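Local coordinates for hypoxanthine phosphoribosyltransferase (Bacillus anthracis, PDB 3O7M), which probably catalyses the reversible transfer of a phosphoribosyl group from phosphoribosyl pyrophosphate to hypoxanthine, giving IMP and pyrophosphate in purine salvage, at residues B[6-11]-B[167-172]. Residues are numbered along the deposited sequence; the frame is centred on the assembly and turned at random.
With SO4 (sulfate ion), chain I.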
loop_
_atom_site.group_PDB
_atom_site.type_symbol
_atom_site.label_atom_id
_atom_site.label_comp_id
_atom_site.label_asym_id
_atom_site.label_seq_id
_atom_site.Cartn_x
_atom_site.Cartn_y
_atom_site.Cartn_z
ATOM N N ILE B 6 26.023 -2.674 -19.398
ATOM C CA ILE B 6 25.272 -1.405 -19.619
ATOM C C ILE B 6 26.218 -0.210 -19.695
ATOM O O ILE B 6 26.804 0.193 -18.687
ATOM C CB ILE B 6 24.268 -1.147 -18.486
ATOM C CG1 ILE B 6 23.262 -2.295 -18.394
ATOM C CG2 ILE B 6 23.550 0.171 -18.708
ATOM C CD1 ILE B 6 22.301 -2.181 -17.213
ATOM N N GLU B 7 26.360 0.364 -20.884
ATOM C CA GLU B 7 27.249 1.503 -21.062
ATOM C C GLU B 7 26.574 2.694 -21.727
ATOM O O GLU B 7 25.809 2.548 -22.679
ATOM C CB GLU B 7 28.456 1.112 -21.899
ATOM C CG GLU B 7 29.351 0.083 -21.257
ATOM C CD GLU B 7 30.559 -0.223 -22.108
ATOM O OE1 GLU B 7 30.678 0.374 -23.202
ATOM O OE2 GLU B 7 31.385 -1.058 -21.687
ATOM N N ILE B 8 26.903 3.871 -21.212
ATOM C CA ILE B 8 26.403 5.130 -21.720
ATOM C C ILE B 8 26.945 5.393 -23.116
ATOM O O ILE B 8 28.159 5.446 -23.305
ATOM C CB ILE B 8 26.843 6.283 -20.797
ATOM C CG1 ILE B 8 26.164 6.154 -19.428
ATOM C CG2 ILE B 8 26.502 7.638 -21.414
ATOM C CD1 ILE B 8 26.647 7.163 -18.404
ATOM N N LYS B 9 26.055 5.535 -24.096
ATOM C CA LYS B 9 26.499 5.855 -25.446
ATOM C C LYS B 9 26.734 7.342 -25.579
ATOM O O LYS B 9 27.830 7.831 -25.329
ATOM C CB LYS B 9 25.511 5.421 -26.535
ATOM C CG LYS B 9 25.702 4.033 -27.051
ATOM C CD LYS B 9 25.297 3.922 -28.531
ATOM C CE LYS B 9 25.651 2.543 -29.085
ATOM N NZ LYS B 9 25.482 2.441 -30.562
ATOM N N ASP B 10 25.689 8.066 -25.968
ATOM C CA ASP B 10 25.797 9.487 -26.211
ATOM C C ASP B 10 24.742 10.277 -25.456
ATOM O O ASP B 10 23.700 9.744 -25.078
ATOM C CB ASP B 10 25.602 9.761 -27.703
ATOM C CG ASP B 10 26.655 9.118 -28.556
ATOM O OD1 ASP B 10 27.858 9.386 -28.321
ATOM O OD2 ASP B 10 26.274 8.367 -29.476
ATOM N N THR B 11 25.033 11.554 -25.245
ATOM C CA THR B 11 24.072 12.457 -24.626
ATOM C C THR B 11 23.059 12.789 -25.693
ATOM O O THR B 11 23.421 13.214 -26.777
ATOM C CB THR B 11 24.741 13.753 -24.184
ATOM O OG1 THR B 11 25.652 13.468 -23.128
ATOM C CG2 THR B 11 23.721 14.767 -23.706
ATOM N N ARG B 167 19.542 7.020 -12.806
ATOM C CA ARG B 167 18.517 8.038 -12.620
ATOM C C ARG B 167 19.118 9.379 -12.246
ATOM O O ARG B 167 18.490 10.412 -12.446
ATOM C CB ARG B 167 17.523 7.659 -11.533
ATOM C CG ARG B 167 16.723 6.402 -11.789
ATOM C CD ARG B 167 15.616 6.325 -10.762
ATOM N NE ARG B 167 15.006 5.018 -10.681
ATOM C CZ ARG B 167 13.933 4.621 -11.362
ATOM N NH1 ARG B 167 13.305 5.423 -12.199
ATOM N NH2 ARG B 167 13.463 3.406 -11.180
ATOM N N ASN B 168 20.325 9.366 -11.703
ATOM C CA ASN B 168 20.959 10.606 -11.235
ATOM C C ASN B 168 21.695 11.406 -12.302
ATOM O O ASN B 168 22.221 12.489 -12.007
ATOM C CB ASN B 168 21.916 10.332 -10.072
ATOM C CG ASN B 168 23.012 9.400 -10.438
ATOM O OD1 ASN B 168 22.786 8.427 -11.150
ATOM N ND2 ASN B 168 24.227 9.682 -9.962
ATOM N N LEU B 169 21.777 10.899 -13.532
ATOM C CA LEU B 169 22.415 11.698 -14.574
ATOM C C LEU B 169 21.580 12.949 -14.823
ATOM O O LEU B 169 20.353 12.887 -14.901
ATOM C CB LEU B 169 22.584 10.953 -15.883
ATOM C CG LEU B 169 23.408 9.675 -15.904
ATOM C CD1 LEU B 169 23.339 9.146 -17.318
ATOM C CD2 LEU B 169 24.858 9.864 -15.462
ATOM N N PRO B 170 22.248 14.098 -14.971
ATOM C CA PRO B 170 21.481 15.312 -15.175
ATOM C C PRO B 170 21.015 15.526 -16.618
ATOM O O PRO B 170 20.343 16.535 -16.903
ATOM C CB PRO B 170 22.449 16.416 -14.729
ATOM C CG PRO B 170 23.763 15.835 -14.810
ATOM C CD PRO B 170 23.635 14.372 -14.565
ATOM N N PHE B 171 21.403 14.606 -17.500
ATOM C CA PHE B 171 21.046 14.642 -18.899
ATOM C C PHE B 171 20.438 13.301 -19.275
ATOM O O PHE B 171 20.429 12.376 -18.463
ATOM C CB PHE B 171 22.278 14.914 -19.768
ATOM C CG PHE B 171 23.437 14.001 -19.481
ATOM C CD1 PHE B 171 23.527 12.767 -20.088
ATOM C CD2 PHE B 171 24.406 14.356 -18.565
ATOM C CE1 PHE B 171 24.594 11.919 -19.813
ATOM C CE2 PHE B 171 25.457 13.506 -18.289
ATOM C CZ PHE B 171 25.551 12.303 -18.917
ATOM N N ILE B 172 19.866 13.235 -20.475
ATOM C CA ILE B 172 19.323 12.005 -21.031
ATOM C C ILE B 172 20.372 11.461 -22.000
ATOM O O ILE B 172 20.915 12.203 -22.846
ATOM C CB ILE B 172 18.000 12.261 -21.790
ATOM C CG1 ILE B 172 16.884 12.740 -20.841
ATOM C CG2 ILE B 172 17.548 11.025 -22.527
ATOM C CD1 ILE B 172 16.113 11.687 -20.174
HETATM S S SO4 I . 10.248 3.220 -12.875
HETATM O O1 SO4 I . 10.855 4.529 -13.192
HETATM O O2 SO4 I . 9.661 2.709 -14.104
HETATM O O3 SO4 I . 11.300 2.332 -12.388
HETATM O O4 SO4 I . 9.230 3.292 -11.843
#
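This contact lies at one side of the small antiparallel sheet of the phosphoribosyltransferase hood: Ile8 and Thr11 on the outer strand 8-13 of this chain's sheet meet Leu169 and Phe171 in the loop that feeds central strand 172-175. The delta-methyls of Ile8 and Leu169 meet end-on, CD1 to CD1 at 4.0 Å. In Ile8, CG1 stands anti to the carbonyl carbon (chi1 -66°) and the chain then runs extended, which carries CD1 out to the leucine. The Thr11 side chain lies roughly perpendicular to that of Phe171; its OG1 lies over one face of the ring, 3.8 Å from Phe171 CD1, while its methyl CG2 sits 4.1 Å from that same CD1. The backbones converge where strand 172-175 begins, with Thr11 C 3.6 Å from Ile172 O. Sheet pairing is borne out just beyond, where the backbones of Lys9 and Asp10 bond to Ser174; the CA-CB bond of Ile172 points away from strand 8-13, and its side chain packs on Leu18 of helix 15-32. Earlier in the same loop, Arg167 meets a sulfate, probably from the crystallisation liquor, edge-on, with the sulfur in the guanidinium plane. Arg167 NH1 donates to sulfate O1 at 2.8 Å (166°). Arg167 NH2 donates to sulfate O3 at 2.7 Å (170°). The sulfate also accepts from Lys45 N, and Glu164 salt-bridges Arg167 NH2, probably helping orient the guanidinium.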